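Local structure of myosin regulatory light chain (Physarum polycephalum, 2BL0) at residues B[12-17]-B[28-33]; B[5-10]-B[62-67]. The protein serves as a calcium-binding EF-hand light chain in the regulatory domain of Physarum myosin II, an actin-based motor. One frame throughout, in Å; residues are numbered along the deposited sequence.

Overall arrangement
Starting from the N terminus, helix 4-14 takes part in both contacts. Its first turns, residues 5-10, meet residues 62-67 at the end of helix 57-64, so contact 2 closes the longer loop. Within that span lies contact 1, where helix 27-33 folds back onto residues 12-17, the end of the same first helix and the start of the calcium loop, closing the shorter loop. Contact 1 thus ties the two helices of the first EF-hand, while contact 2 ties the hand's first helix to the last helix of the N-terminal half. They lie about 10 Å apart, centre to centre, and touch directly: Leu31 packs on Val63, and Cys10 on Ala30 and Ser33.

Contact 1: residues B[12-17]-B[28-33]; sequences QIFDKD and GSALRS. With CA (calcium ion), chain D.
Phe14, the last helical residue before the calcium loop, spans the gap to helix 27-33 alone. Its bond to CB already faces that helix, and chi1 (-84°, CG anti to the carbonyl carbon) carries the ring on to it. Along the ring, CD1 comes under the Ala30 methyl, and Phe14 CE1 lies 3.7 Å from Ala30 CA. On the ring's other branch Phe14 CE2 rests against Ser29 CB at 3.8 Å. At the tip, Phe14 CZ reaches the backbone, 3.6 Å from Ala30 N. Ala30 CB lies over one face almost exactly above the centre, 4.0 Å from the Phe14 centroid and 8° off the normal, a CH-pi contact. Ser33 OG sits at the ring edge, in plane, 3.6 Å from Phe14 CZ; its hydroxyl is already spent on Ser29 O (Ser33 OG to Ser29 O 2.7 Å), which also accepts Ser33 N from the opposite face of its plane. A serine in place of Phe14 would probably leave the Ala30 methyl without its ring face and open a gap between the two helices. Directly after Phe14, Asp15 OD1 and Asp17 OD1 bind calcium with two waters, Asp19 and Lys21 O. No hydrogen bond crosses between the segments: the entering and exiting helices of this EF-hand meet by van der Waals and CH-pi packing round one aromatic ring, directly beside the ion site.

Contact 2: residues B[5-10]-B[62-67]; sequences DQIQEC and TVYRKP
Ile7 CD1 is the point where helix 4-14 touches the end of helix 57-64, and two quite different groups receive it. On the buried side is Tyr64: Ile7 CD1 lies 3.6 Å from Tyr64 CD2, and Ile7 CG1 backs it up at 4.0 Å from the same ring carbon. The methyl approaches the ring at a slant. For Tyr64, chi1 177° (CG anti to the backbone N) sets the ring where Ile7 meets it. Its hydroxyl lies beyond this contact, hydrogen-bonded to Leu34 O and to Ala2 N, and Lys36 makes a cation-pi contact with the ring; the aromatic group is thus held at its far end as well as touched by Ile7 at CD2.

The solvent side belongs to Arg65, an exposed residue that comes as close but gives less surface. Its chain bends at chi2 (-63°) and brings the guanidinium back over the isoleucine, with Ile7 CD1 lying 3.4 Å from the guanidinium plane, over one face but off toward the rim. Arg65 NH2 is 3.6 Å from Ile7 CD1, and Arg65 CZ is as close. A weak hydrogen bond from Arg65 NH1 to Ala2 O gives the polar end a partner.

This is helical packing of the N-terminal EF-hand lobe, away from the calcium site: Ile7 is about 12 Å from Asp15, side chain to side chain. Ile7 also packs on Phe60 and Lys61 of helix 57-64 and on Leu34, while Tyr64 leans on Leu31, so helices 4-14, 27-33 and 57-64 converge here, with Thr1 and Ala2 alongside.

Contact 1: residues B[12-17]-B[28-33]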
# COMPACT_ATOMS: atom_id res chain seq x y z
N GLN B 12 6.37 -7.10 5.80
CA GLN B 12 5.32 -7.98 5.29
C GLN B 12 5.39 -8.08 3.76
O GLN B 12 5.09 -9.13 3.20
CB GLN B 12 3.94 -7.49 5.72
CG GLN B 12 3.74 -7.62 7.21
CD GLN B 12 2.38 -7.16 7.68
OE1 GLN B 12 1.90 -7.65 8.70
NE2 GLN B 12 1.75 -6.24 6.96
N ILE B 13 5.79 -7.01 3.09
CA ILE B 13 5.93 -7.02 1.64
C ILE B 13 7.07 -7.95 1.22
O ILE B 13 6.93 -8.70 0.25
CB ILE B 13 6.10 -5.57 1.09
CG1 ILE B 13 4.74 -4.85 1.12
CG2 ILE B 13 6.64 -5.57 -0.32
CD1 ILE B 13 4.87 -3.37 0.97
N PHE B 14 8.18 -7.93 1.96
CA PHE B 14 9.31 -8.82 1.72
C PHE B 14 9.00 -10.27 2.09
O PHE B 14 9.55 -11.18 1.48
CB PHE B 14 10.55 -8.34 2.46
CG PHE B 14 11.32 -7.28 1.72
CD1 PHE B 14 10.94 -5.95 1.75
CD2 PHE B 14 12.44 -7.63 0.98
CE1 PHE B 14 11.65 -4.98 1.04
CE2 PHE B 14 13.14 -6.69 0.27
CZ PHE B 14 12.76 -5.36 0.29
N ASP B 15 8.13 -10.47 3.08
CA ASP B 15 7.79 -11.81 3.57
C ASP B 15 6.65 -12.34 2.72
O ASP B 15 5.49 -12.41 3.15
CB ASP B 15 7.40 -11.74 5.05
CG ASP B 15 7.08 -13.09 5.65
OD1 ASP B 15 7.54 -14.13 5.12
OD2 ASP B 15 6.39 -13.19 6.70
N LYS B 16 6.99 -12.73 1.50
CA LYS B 16 5.97 -13.09 0.50
C LYS B 16 5.14 -14.32 0.91
O LYS B 16 3.94 -14.39 0.60
CB LYS B 16 6.64 -13.29 -0.86
CG LYS B 16 7.09 -11.96 -1.50
CD LYS B 16 7.43 -12.12 -2.98
CE LYS B 16 8.24 -10.92 -3.52
NZ LYS B 16 9.62 -11.31 -3.97
N ASP B 17 5.76 -15.25 1.63
CA ASP B 17 5.08 -16.49 2.05
C ASP B 17 4.48 -16.42 3.47
O ASP B 17 3.91 -17.40 3.96
CB ASP B 17 5.98 -17.73 1.85
CG ASP B 17 7.15 -17.78 2.82
OD1 ASP B 17 7.45 -16.76 3.45
OD2 ASP B 17 7.84 -18.81 3.01
N GLY B 28 19.63 -5.98 3.25
CA GLY B 28 20.06 -4.74 2.64
C GLY B 28 18.94 -4.06 1.88
O GLY B 28 18.68 -2.88 2.07
N SER B 29 18.26 -4.82 1.02
CA SER B 29 17.15 -4.31 0.21
C SER B 29 16.03 -3.73 1.06
O SER B 29 15.50 -2.68 0.76
CB SER B 29 16.60 -5.42 -0.69
OG SER B 29 17.59 -5.78 -1.64
N ALA B 30 15.71 -4.43 2.14
CA ALA B 30 14.65 -4.00 3.05
C ALA B 30 15.02 -2.71 3.80
O ALA B 30 14.19 -1.80 3.91
CB ALA B 30 14.30 -5.14 4.02
N LEU B 31 16.25 -2.63 4.31
CA LEU B 31 16.75 -1.40 4.95
C LEU B 31 16.72 -0.23 3.98
O LEU B 31 16.22 0.87 4.28
CB LEU B 31 18.17 -1.59 5.49
CG LEU B 31 18.30 -2.55 6.65
CD1 LEU B 31 19.75 -2.91 6.80
CD2 LEU B 31 17.73 -1.95 7.93
N ARG B 32 17.24 -0.48 2.78
CA ARG B 32 17.30 0.53 1.74
C ARG B 32 15.90 1.01 1.31
O ARG B 32 15.72 2.18 1.01
CB ARG B 32 18.07 -0.02 0.55
CG ARG B 32 19.54 -0.12 0.83
CD ARG B 32 20.31 -1.00 -0.15
NE ARG B 32 21.69 -1.11 0.30
CZ ARG B 32 22.44 -2.21 0.24
NH1 ARG B 32 21.98 -3.35 -0.28
NH2 ARG B 32 23.66 -2.17 0.73
N SER B 33 14.94 0.09 1.30
CA SER B 33 13.57 0.39 0.93
C SER B 33 12.99 1.49 1.81
O SER B 33 12.16 2.27 1.34
CB SER B 33 12.68 -0.86 1.01
OG SER B 33 13.02 -1.80 -0.01
CA CA D . 9.14 -15.58 4.59
O HOH W 1 10.14 -14.55 2.80
O HOH W 2 10.68 -17.16 4.36

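Contact 2: residues B[5-10]-B[62-67]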
# COMPACT_ATOMS: atom_id res chain seq x y z
N ASP B 5 4.68 1.28 11.93
CA ASP B 5 3.71 0.74 11.00
C ASP B 5 4.35 0.60 9.63
O ASP B 5 4.09 -0.37 8.94
CB ASP B 5 2.45 1.62 10.90
CG ASP B 5 1.54 1.50 12.12
OD1 ASP B 5 1.60 0.48 12.84
OD2 ASP B 5 0.73 2.40 12.42
N GLN B 6 5.18 1.56 9.25
CA GLN B 6 5.86 1.51 7.96
C GLN B 6 6.89 0.40 7.93
O GLN B 6 7.07 -0.25 6.92
CB GLN B 6 6.52 2.85 7.62
CG GLN B 6 5.56 3.94 7.18
CD GLN B 6 6.23 5.29 7.04
OE1 GLN B 6 6.93 5.72 7.95
NE2 GLN B 6 6.02 5.96 5.92
N ILE B 7 7.59 0.19 9.05
CA ILE B 7 8.56 -0.90 9.14
C ILE B 7 7.85 -2.26 9.02
O ILE B 7 8.29 -3.13 8.28
CB ILE B 7 9.42 -0.81 10.44
CG1 ILE B 7 10.31 0.44 10.40
CG2 ILE B 7 10.30 -2.01 10.56
CD1 ILE B 7 10.88 0.85 11.76
N GLN B 8 6.74 -2.43 9.74
CA GLN B 8 5.97 -3.67 9.62
C GLN B 8 5.46 -3.92 8.20
O GLN B 8 5.53 -5.03 7.68
CB GLN B 8 4.78 -3.66 10.59
CG GLN B 8 3.89 -4.90 10.47
CD GLN B 8 2.77 -4.89 11.49
OE1 GLN B 8 2.56 -5.88 12.20
NE2 GLN B 8 2.05 -3.79 11.56
N GLU B 9 4.94 -2.87 7.57
CA GLU B 9 4.41 -2.96 6.22
C GLU B 9 5.48 -3.42 5.25
O GLU B 9 5.25 -4.26 4.39
CB GLU B 9 3.90 -1.58 5.79
CG GLU B 9 3.30 -1.51 4.39
CD GLU B 9 2.82 -0.13 4.01
OE1 GLU B 9 3.53 0.87 4.28
OE2 GLU B 9 1.72 -0.03 3.44
N CYS B 10 6.65 -2.80 5.37
CA CYS B 10 7.77 -3.16 4.54
C CYS B 10 8.15 -4.61 4.73
O CYS B 10 8.28 -5.34 3.76
CB CYS B 10 8.95 -2.23 4.82
SG CYS B 10 10.52 -2.73 4.02
N THR B 62 15.00 -3.53 15.10
CA THR B 62 16.19 -3.27 15.88
C THR B 62 17.34 -2.82 14.98
O THR B 62 18.03 -1.85 15.27
CB THR B 62 16.60 -4.54 16.67
OG1 THR B 62 15.54 -4.96 17.57
CG2 THR B 62 17.75 -4.23 17.58
N VAL B 63 17.55 -3.53 13.88
CA VAL B 63 18.62 -3.21 12.94
C VAL B 63 18.37 -1.85 12.29
O VAL B 63 19.27 -1.00 12.22
CB VAL B 63 18.76 -4.30 11.88
CG1 VAL B 63 19.73 -3.86 10.76
CG2 VAL B 63 19.28 -5.57 12.51
N TYR B 64 17.13 -1.63 11.86
CA TYR B 64 16.76 -0.42 11.14
C TYR B 64 16.89 0.81 12.01
O TYR B 64 17.24 1.87 11.52
CB TYR B 64 15.34 -0.52 10.57
CG TYR B 64 14.91 0.76 9.87
CD1 TYR B 64 15.29 1.03 8.57
CD2 TYR B 64 14.13 1.69 10.53
CE1 TYR B 64 14.90 2.21 7.93
CE2 TYR B 64 13.74 2.88 9.93
CZ TYR B 64 14.13 3.13 8.62
OH TYR B 64 13.73 4.28 8.00
N ARG B 65 16.61 0.67 13.30
CA ARG B 65 16.61 1.84 14.19
C ARG B 65 18.01 2.34 14.58
O ARG B 65 18.17 3.41 15.18
CB ARG B 65 15.78 1.54 15.43
CG ARG B 65 14.28 1.47 15.16
CD ARG B 65 13.68 2.77 14.67
NE ARG B 65 12.21 2.70 14.70
CZ ARG B 65 11.41 3.55 14.06
NH1 ARG B 65 11.91 4.56 13.35
NH2 ARG B 65 10.09 3.40 14.15
N LYS B 66 19.04 1.57 14.22
CA LYS B 66 20.41 1.99 14.39
C LYS B 66 20.74 3.14 13.43
O LYS B 66 20.05 3.33 12.42
CB LYS B 66 21.36 0.82 14.16
CG LYS B 66 21.11 -0.39 15.06
CD LYS B 66 21.00 -0.02 16.53
CE LYS B 66 20.95 -1.30 17.41
NZ LYS B 66 20.49 -0.99 18.78
N PRO B 67 21.81 3.88 13.74
CA PRO B 67 22.18 5.09 12.99
C PRO B 67 22.83 4.87 11.64
O PRO B 67 23.77 5.58 11.27
CB PRO B 67 23.19 5.78 13.93
CG PRO B 67 23.20 5.03 15.16
CD PRO B 67 22.74 3.64 14.86